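Local coordinates for protein kallikrein-10 (Homo sapiens, PDB 5LPE) that is a secreted, zymogen-like serine peptidase of the trypsin family that is inhibited by zinc and has a tumour-suppressor role in breast and prostate cancer, at residues A[36-41]-A[96-101]; A[15-20]-A[112-117]. All blocks are in the same frame, centred on the assembly; numbering follows the deposited sequence.

Contact 1: A[36-41]-A[96-101]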
ATOM      1  N   GLN A  36      13.072   8.104  -4.466  1.00 29.16           N
ATOM      2  CA  GLN A  36      14.174   7.831  -3.549  1.00 29.06           C
ATOM      3  C   GLN A  36      13.992   8.550  -2.212  1.00 28.07           C
ATOM      4  O   GLN A  36      14.555   8.123  -1.201  1.00 35.35           O
ATOM      5  CB  GLN A  36      15.503   8.216  -4.189  1.00 29.33           C
ATOM      6  CG  GLN A  36      15.539   9.655  -4.690  1.00 33.61           C
ATOM      7  CD  GLN A  36      16.889  10.044  -5.239  1.00 28.26           C
ATOM      8  OE1 GLN A  36      17.665   9.192  -5.667  1.00 38.00           O
ATOM      9  NE2 GLN A  36      17.175  11.330  -5.238  1.00 33.51           N
ATOM     10  N   SER A  37      13.290   9.680  -2.198  1.00 27.52           N
ATOM     11  CA  SER A  37      12.998  10.399  -0.963  1.00 29.64           C
ATOM     12  C   SER A  37      11.558  10.287  -0.469  1.00 29.54           C
ATOM     13  O   SER A  37      11.232  10.917   0.539  1.00 29.21           O
ATOM     14  CB  SER A  37      13.383  11.875  -1.111  1.00 29.47           C
ATOM     15  OG  SER A  37      14.767  12.021  -0.868  1.00 27.60           O
ATOM     16  N   TRP A  38      10.680   9.535  -1.140  1.00 25.68           N
ATOM     17  CA  TRP A  38       9.256   9.597  -0.838  1.00 22.22           C
ATOM     18  C   TRP A  38       8.627   8.223  -0.697  1.00 20.70           C
ATOM     19  O   TRP A  38       8.850   7.333  -1.520  1.00 17.76           O
ATOM     20  CB  TRP A  38       8.501  10.357  -1.909  1.00 25.40           C
ATOM     21  CG  TRP A  38       8.754  11.803  -1.881  1.00 27.59           C
ATOM     22  CD1 TRP A  38       9.677  12.480  -2.604  1.00 26.75           C
ATOM     23  CD2 TRP A  38       8.058  12.776  -1.091  1.00 29.05           C
ATOM     24  NE1 TRP A  38       9.596  13.819  -2.325  1.00 32.45           N
ATOM     25  CE2 TRP A  38       8.614  14.025  -1.391  1.00 27.48           C
ATOM     26  CE3 TRP A  38       7.002  12.707  -0.165  1.00 27.28           C
ATOM     27  CZ2 TRP A  38       8.164  15.197  -0.800  1.00 28.89           C
ATOM     28  CZ3 TRP A  38       6.565  13.865   0.423  1.00 20.42           C
ATOM     29  CH2 TRP A  38       7.137  15.096   0.104  1.00 23.73           C
ATOM     30  N   VAL A  39       7.799   8.082   0.337  1.00 21.68           N
ATOM     31  CA  VAL A  39       7.052   6.864   0.603  1.00 16.84           C
ATOM     32  C   VAL A  39       5.579   7.229   0.653  1.00 21.24           C
ATOM     33  O   VAL A  39       5.216   8.301   1.145  1.00 19.63           O
ATOM     34  CB  VAL A  39       7.501   6.188   1.910  1.00 17.55           C
ATOM     35  CG1 VAL A  39       6.648   4.954   2.196  1.00 22.63           C
ATOM     36  CG2 VAL A  39       8.953   5.804   1.830  1.00 20.39           C
ATOM     37  N   LEU A  40       4.733   6.365   0.104  1.00 21.16           N
ATOM     38  CA  LEU A  40       3.304   6.602   0.109  1.00 17.88           C
ATOM     39  C   LEU A  40       2.615   5.516   0.910  1.00 20.97           C
ATOM     40  O   LEU A  40       2.947   4.331   0.796  1.00 23.64           O
ATOM     41  CB  LEU A  40       2.716   6.652  -1.294  1.00 18.58           C
ATOM     42  CG  LEU A  40       1.205   6.933  -1.350  1.00 15.98           C
ATOM     43  CD1 LEU A  40       0.872   8.312  -1.842  1.00 18.07           C
ATOM     44  CD2 LEU A  40       0.597   5.958  -2.289  1.00 20.90           C
ATOM     45  N   THR A  41       1.638   5.938   1.705  1.00 21.90           N
ATOM     46  CA  THR A  41       0.910   5.053   2.588  1.00 21.12           C
ATOM     47  C   THR A  41      -0.465   5.658   2.852  1.00 22.17           C
ATOM     48  O   THR A  41      -0.788   6.751   2.382  1.00 21.16           O
ATOM     49  CB  THR A  41       1.697   4.832   3.886  1.00 23.43           C
ATOM     50  OG1 THR A  41       0.980   3.935   4.742  1.00 25.21           O
ATOM     51  CG2 THR A  41       1.935   6.149   4.604  1.00 19.75           C
ATOM     52  N   LEU A  96      -4.548   8.727   1.967  1.00 30.54           N
ATOM     53  CA  LEU A  96      -3.278   8.697   1.271  1.00 26.74           C
ATOM     54  C   LEU A  96      -2.390   9.675   2.010  1.00 24.37           C
ATOM     55  O   LEU A  96      -2.840  10.753   2.396  1.00 28.06           O
ATOM     56  CB  LEU A  96      -3.418   9.128  -0.187  1.00 24.65           C
ATOM     57  CG  LEU A  96      -3.096   8.076  -1.234  1.00 25.24           C
ATOM     58  CD1 LEU A  96      -3.865   6.822  -0.927  1.00 24.10           C
ATOM     59  CD2 LEU A  96      -3.436   8.629  -2.599  1.00 19.62           C
ATOM     60  N   MET A  97      -1.144   9.300   2.218  1.00 22.48           N
ATOM     61  CA  MET A  97      -0.220  10.183   2.908  1.00 20.63           C
ATOM     62  C   MET A  97       1.142   9.972   2.269  1.00 23.97           C
ATOM     63  O   MET A  97       1.542   8.828   2.012  1.00 17.71           O
ATOM     64  CB  MET A  97      -0.207   9.877   4.410  1.00 18.90           C
ATOM     65  CG  MET A  97       0.703  10.724   5.236  1.00 23.95           C
ATOM     66  SD  MET A  97       0.694  10.272   6.999  1.00 28.18           S
ATOM     67  CE  MET A  97       1.058   8.529   6.950  1.00 26.74           C
ATOM     68  N   LEU A  98       1.830  11.067   1.976  1.00 21.46           N
ATOM     69  CA  LEU A  98       3.171  10.996   1.424  1.00 20.03           C
ATOM     70  C   LEU A  98       4.155  11.295   2.544  1.00 22.53           C
ATOM     71  O   LEU A  98       4.049  12.328   3.218  1.00 24.72           O
ATOM     72  CB  LEU A  98       3.332  11.939   0.227  1.00 20.46           C
ATOM     73  CG  LEU A  98       2.753  11.262  -1.025  1.00 18.94           C
ATOM     74  CD1 LEU A  98       2.415  12.230  -2.131  1.00 19.25           C
ATOM     75  CD2 LEU A  98       3.711  10.180  -1.530  1.00 20.21           C
ATOM     76  N   LEU A  99       5.066  10.356   2.777  1.00 23.04           N
ATOM     77  CA  LEU A  99       6.112  10.485   3.780  1.00 22.68           C
ATOM     78  C   LEU A  99       7.416  10.854   3.087  1.00 25.00           C
ATOM     79  O   LEU A  99       7.858  10.147   2.173  1.00 24.76           O
ATOM     80  CB  LEU A  99       6.271   9.183   4.562  1.00 19.88           C
ATOM     81  CG  LEU A  99       5.107   8.887   5.506  1.00 22.99           C
ATOM     82  CD1 LEU A  99       5.555   8.032   6.660  1.00 20.24           C
ATOM     83  CD2 LEU A  99       4.473  10.164   6.033  1.00 25.99           C
ATOM     84  N   LYS A 100       8.032  11.947   3.515  1.00 23.85           N
ATOM     85  CA  LYS A 100       9.333  12.304   2.976  1.00 26.85           C
ATOM     86  C   LYS A 100      10.440  11.712   3.842  1.00 27.59           C
ATOM     87  O   LYS A 100      10.422  11.859   5.065  1.00 28.26           O
ATOM     88  CB  LYS A 100       9.490  13.815   2.871  1.00 26.69           C
ATOM     89  CG  LYS A 100      10.675  14.193   1.992  1.00 28.54           C
ATOM     90  CD  LYS A 100      11.353  15.434   2.497  1.00 31.78           C
ATOM     91  CE  LYS A 100      11.965  16.207   1.352  1.00 33.19           C
ATOM     92  NZ  LYS A 100      12.693  15.300   0.454  1.00 39.70           N
ATOM     93  N   LEU A 101      11.400  11.045   3.210  1.00 25.86           N
ATOM     94  CA  LEU A 101      12.536  10.498   3.944  1.00 31.26           C
ATOM     95  C   LEU A 101      13.576  11.582   4.241  1.00 30.20           C
ATOM     96  O   LEU A 101      13.872  12.441   3.403  1.00 29.88           O
ATOM     97  CB  LEU A 101      13.180   9.344   3.169  1.00 29.39           C
ATOM     98  CG  LEU A 101      12.285   8.158   2.801  1.00 32.02           C
ATOM     99  CD1 LEU A 101      13.100   6.970   2.275  1.00 26.67           C
ATOM    100  CD2 LEU A 101      11.414   7.749   3.978  1.00 25.51           C
TER

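Contact 2: A[15-20]-A[112-117]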
ATOM      1  N   GLN A  15       9.787  -7.191  -4.678  1.00 35.98           N
ATOM      2  CA  GLN A  15       9.323  -6.136  -3.784  1.00 38.14           C
ATOM      3  C   GLN A  15      10.450  -5.290  -3.187  1.00 33.04           C
ATOM      4  O   GLN A  15      10.507  -5.101  -1.961  1.00 27.61           O
ATOM      5  CB  GLN A  15       8.453  -6.721  -2.680  1.00 33.18           C
ATOM      6  CG  GLN A  15       7.096  -7.202  -3.184  1.00 36.17           C
ATOM      7  CD  GLN A  15       7.149  -8.622  -3.693  1.00 41.04           C
ATOM      8  OE1 GLN A  15       7.539  -9.523  -2.968  1.00 51.17           O
ATOM      9  NE2 GLN A  15       6.764  -8.830  -4.939  1.00 42.82           N
ATOM     10  N   PRO A  16      11.339  -4.724  -4.013  1.00 33.38           N
ATOM     11  CA  PRO A  16      12.348  -3.787  -3.487  1.00 29.23           C
ATOM     12  C   PRO A  16      11.765  -2.481  -2.990  1.00 27.77           C
ATOM     13  O   PRO A  16      12.462  -1.729  -2.304  1.00 35.38           O
ATOM     14  CB  PRO A  16      13.264  -3.549  -4.692  1.00 39.17           C
ATOM     15  CG  PRO A  16      12.357  -3.705  -5.864  1.00 37.86           C
ATOM     16  CD  PRO A  16      11.411  -4.819  -5.484  1.00 33.57           C
ATOM     17  N   TRP A  17      10.529  -2.174  -3.351  1.00 30.98           N
ATOM     18  CA  TRP A  17       9.811  -0.979  -2.931  1.00 26.11           C
ATOM     19  C   TRP A  17       9.057  -1.158  -1.619  1.00 23.57           C
ATOM     20  O   TRP A  17       8.468  -0.194  -1.130  1.00 25.15           O
ATOM     21  CB  TRP A  17       8.812  -0.604  -4.025  1.00 27.45           C
ATOM     22  CG  TRP A  17       8.034  -1.825  -4.466  1.00 28.98           C
ATOM     23  CD1 TRP A  17       7.003  -2.419  -3.804  1.00 25.71           C
ATOM     24  CD2 TRP A  17       8.265  -2.620  -5.639  1.00 31.65           C
ATOM     25  NE1 TRP A  17       6.566  -3.521  -4.499  1.00 29.76           N
ATOM     26  CE2 TRP A  17       7.322  -3.661  -5.630  1.00 30.77           C
ATOM     27  CE3 TRP A  17       9.160  -2.535  -6.703  1.00 30.63           C
ATOM     28  CZ2 TRP A  17       7.257  -4.610  -6.638  1.00 33.27           C
ATOM     29  CZ3 TRP A  17       9.092  -3.474  -7.691  1.00 30.10           C
ATOM     30  CH2 TRP A  17       8.151  -4.495  -7.658  1.00 32.15           C
ATOM     31  N   GLN A  18       9.021  -2.368  -1.067  1.00 24.08           N
ATOM     32  CA  GLN A  18       8.330  -2.607   0.194  1.00 28.20           C
ATOM     33  C   GLN A  18       8.965  -1.809   1.325  1.00 27.73           C
ATOM     34  O   GLN A  18      10.189  -1.785   1.473  1.00 32.93           O
ATOM     35  CB  GLN A  18       8.358  -4.100   0.533  1.00 23.91           C
ATOM     36  CG  GLN A  18       7.288  -4.538   1.505  1.00 26.48           C
ATOM     37  CD  GLN A  18       5.895  -4.517   0.898  1.00 35.16           C
ATOM     38  OE1 GLN A  18       5.725  -4.190  -0.283  1.00 34.17           O
ATOM     39  NE2 GLN A  18       4.885  -4.884   1.704  1.00 35.17           N
ATOM     40  N   VAL A  19       8.124  -1.162   2.138  1.00 26.25           N
ATOM     41  CA  VAL A  19       8.566  -0.280   3.217  1.00 28.27           C
ATOM     42  C   VAL A  19       7.760  -0.599   4.468  1.00 31.35           C
ATOM     43  O   VAL A  19       6.526  -0.664   4.414  1.00 28.55           O
ATOM     44  CB  VAL A  19       8.404   1.213   2.859  1.00 26.45           C
ATOM     45  CG1 VAL A  19       8.776   2.082   4.055  1.00 29.17           C
ATOM     46  CG2 VAL A  19       9.254   1.592   1.639  1.00 27.71           C
ATOM     47  N   SER A  20       8.451  -0.786   5.590  1.00 33.19           N
ATOM     48  CA  SER A  20       7.819  -0.905   6.899  1.00 31.32           C
ATOM     49  C   SER A  20       7.989   0.405   7.652  1.00 32.54           C
ATOM     50  O   SER A  20       9.098   0.949   7.716  1.00 32.87           O
ATOM     51  CB  SER A  20       8.416  -2.059   7.704  1.00 32.04           C
ATOM     52  OG  SER A  20       9.810  -2.149   7.509  1.00 37.94           O
ATOM     53  N   ARG A 112      14.423  -0.187  -4.712  1.00 28.65           N
ATOM     54  CA  ARG A 112      14.077   0.689  -5.822  1.00 29.09           C
ATOM     55  C   ARG A 112      12.692   1.272  -5.598  1.00 29.02           C
ATOM     56  O   ARG A 112      11.843   0.680  -4.931  1.00 28.51           O
ATOM     57  CB  ARG A 112      14.055  -0.032  -7.183  1.00 31.36           C
ATOM     58  CG  ARG A 112      15.338  -0.632  -7.684  1.00 35.89           C
ATOM     59  CD  ARG A 112      15.158  -2.091  -8.115  1.00 37.24           C
ATOM     60  NE  ARG A 112      13.959  -2.316  -8.923  1.00 38.71           N
ATOM     61  CZ  ARG A 112      13.597  -3.506  -9.409  1.00 43.88           C
ATOM     62  NH1 ARG A 112      14.340  -4.585  -9.185  1.00 35.15           N
ATOM     63  NH2 ARG A 112      12.485  -3.620 -10.128  1.00 49.94           N
ATOM     64  N   ALA A 113      12.433   2.403  -6.230  1.00 30.53           N
ATOM     65  CA  ALA A 113      11.055   2.858  -6.262  1.00 25.43           C
ATOM     66  C   ALA A 113      10.200   1.918  -7.126  1.00 28.84           C
ATOM     67  O   ALA A 113      10.699   1.180  -7.983  1.00 22.24           O
ATOM     68  CB  ALA A 113      10.969   4.298  -6.775  1.00 21.34           C
ATOM     69  N   LEU A 114       8.887   1.945  -6.863  1.00 29.93           N
ATOM     70  CA  LEU A 114       7.859   1.270  -7.655  1.00 28.19           C
ATOM     71  C   LEU A 114       7.261   2.257  -8.658  1.00 29.40           C
ATOM     72  O   LEU A 114       6.783   3.330  -8.268  1.00 26.49           O
ATOM     73  CB  LEU A 114       6.764   0.695  -6.744  1.00 26.64           C
ATOM     74  CG  LEU A 114       6.013  -0.618  -7.013  1.00 31.49           C
ATOM     75  CD1 LEU A 114       4.663  -0.552  -6.310  1.00 24.79           C
ATOM     76  CD2 LEU A 114       5.915  -1.045  -8.475  1.00 29.78           C
ATOM     77  N   GLN A 115       7.325   1.904  -9.945  1.00 29.74           N
ATOM     78  CA  GLN A 115       6.723   2.732 -10.974  1.00 27.07           C
ATOM     79  C   GLN A 115       5.270   3.033 -10.606  1.00 27.22           C
ATOM     80  O   GLN A 115       4.512   2.132 -10.255  1.00 31.18           O
ATOM     81  CB  GLN A 115       6.807   2.005 -12.318  1.00 33.91           C
ATOM     82  CG  GLN A 115       6.336   2.810 -13.522  1.00 37.07           C
ATOM     83  CD  GLN A 115       6.342   1.984 -14.782  1.00 49.05           C
ATOM     84  OE1 GLN A 115       6.642   2.487 -15.868  1.00 60.08           O
ATOM     85  NE2 GLN A 115       5.989   0.705 -14.652  1.00 41.92           N
ATOM     86  N   LEU A 116       4.906   4.314 -10.644  1.00 30.89           N
ATOM     87  CA  LEU A 116       3.542   4.774 -10.431  1.00 29.96           C
ATOM     88  C   LEU A 116       2.630   4.399 -11.606  1.00 34.54           C
ATOM     89  O   LEU A 116       3.100   4.177 -12.720  1.00 34.61           O
ATOM     90  CB  LEU A 116       3.568   6.282 -10.222  1.00 30.37           C
ATOM     91  CG  LEU A 116       4.196   6.742  -8.914  1.00 27.13           C
ATOM     92  CD1 LEU A 116       4.601   8.198  -8.999  1.00 17.28           C
ATOM     93  CD2 LEU A 116       3.238   6.452  -7.757  1.00 26.38           C
ATOM     94  N   PRO A 117       1.317   4.304 -11.382  1.00 32.73           N
ATOM     95  CA  PRO A 117       0.418   3.929 -12.484  1.00 31.14           C
ATOM     96  C   PRO A 117       0.387   5.015 -13.546  1.00 28.47           C
ATOM     97  O   PRO A 117       0.253   6.199 -13.233  1.00 32.61           O
ATOM     98  CB  PRO A 117      -0.951   3.776 -11.799  1.00 23.79           C
ATOM     99  CG  PRO A 117      -0.889   4.685 -10.667  1.00 23.31           C
ATOM    100  CD  PRO A 117       0.561   4.624 -10.160  1.00 24.90           C
TER

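Contact 1: A[36-41]-A[96-101]
With Trp38 CG anti to its carbonyl carbon (chi1 -72°) and Lys100 CG anti to its own backbone nitrogen (chi1 -165°), the indole and the lysine stem meet on one face of an antiparallel strand pair. The flat indole offers a broad surface to the lysine methylenes: Lys100 CB sits over the six-membered ring of Trp38, 3.9 Å from its centroid, a CH-pi contact. Leu98 CB touches Trp38 CZ3 at 3.8 Å, the two side chains crossing at about a right angle, and Leu40 CD1 packs against Leu98 CD2 and Leu96 CG. Val39, Leu99, Thr41 and Met97 occupy the other face. There the Thr41 methyl, CG2, packs 3.5 Å from Met97 CE, while OG1 bonds to Ala30 O. Val39 with Leu99 and Thr41 with Met97 each exchange two backbone hydrogen bonds. Leu96 directly follows Asp95, a zinc ligand here and probably part of the charge relay; the Thr41 side chain is about 6 Å from that of Ser187, the probable nucleophile. Both strands belong to the first beta-barrel of the trypsin fold, between strands 26-35 and 66-75; helix 224-230 packs on the face of Trp38, Leu40 and Leu98, and strand 18-23 on that of Val39 and Thr41.

Contact 2: A[15-20]-A[112-117]
Arg112 meets Pro16 first: its backbone N makes a weak hydrogen bond to Pro16 O at 3.5 Å, while its side chain, bent at chi2 (129°) and chi3, brings one face of the guanidinium over the proline, with Pro16 CG 3.7 Å from Arg112 NE. The long aliphatic stem and flat head let a charged residue cover an apolar ring at a partly exposed site. Arg112 NH2 also comes to the edge of the Trp17 ring, 4.2 Å from Trp17 CZ3, the two planes 79° apart. Pro16 and Trp17 are the central residues of a type I beta turn, Gln15 to Gln18, which leads into strand 18-23 of the N-terminal barrel of the trypsin fold; segment 112-117 belongs to the connection running on to the second barrel. Beyond Ala113, Leu114 points back and lays CG on the five-membered ring of Trp17, 3.4 Å from the centroid, a CH-pi contact. Trp17 CG stands between its backbone N and carbonyl carbon (chi1 47°), which puts the indole between Leu114 and the turn, with Gln15 CA and Pro16 CD over the opposite face. With an alanine here, Leu114 and the turn would probably lose the ring that lies between them, opening a gap. Val32, Val192 and Leu197 also touch Leu114.

From the N terminus, the chain first passes through 15-20, the turn and opening strand of the first barrel, and then through 36-41, its third strand. It next traverses strands 51-54 and 66-75 before returning at 96-101, which closes contact 1 over 54 intervening residues. The following run to 112-117 comes back to the start and closes contact 2. Contact 1 is therefore nested inside the larger loop of contact 2. Contact 1 joins strands within the first barrel, whereas in contact 2 the interbarrel connection packs on the turn at that barrel's start, close to strands 190-193 and 196-203 of the second. The two contacts touch where Val39 CG1 packs 4.0 Å from Val19 CG1.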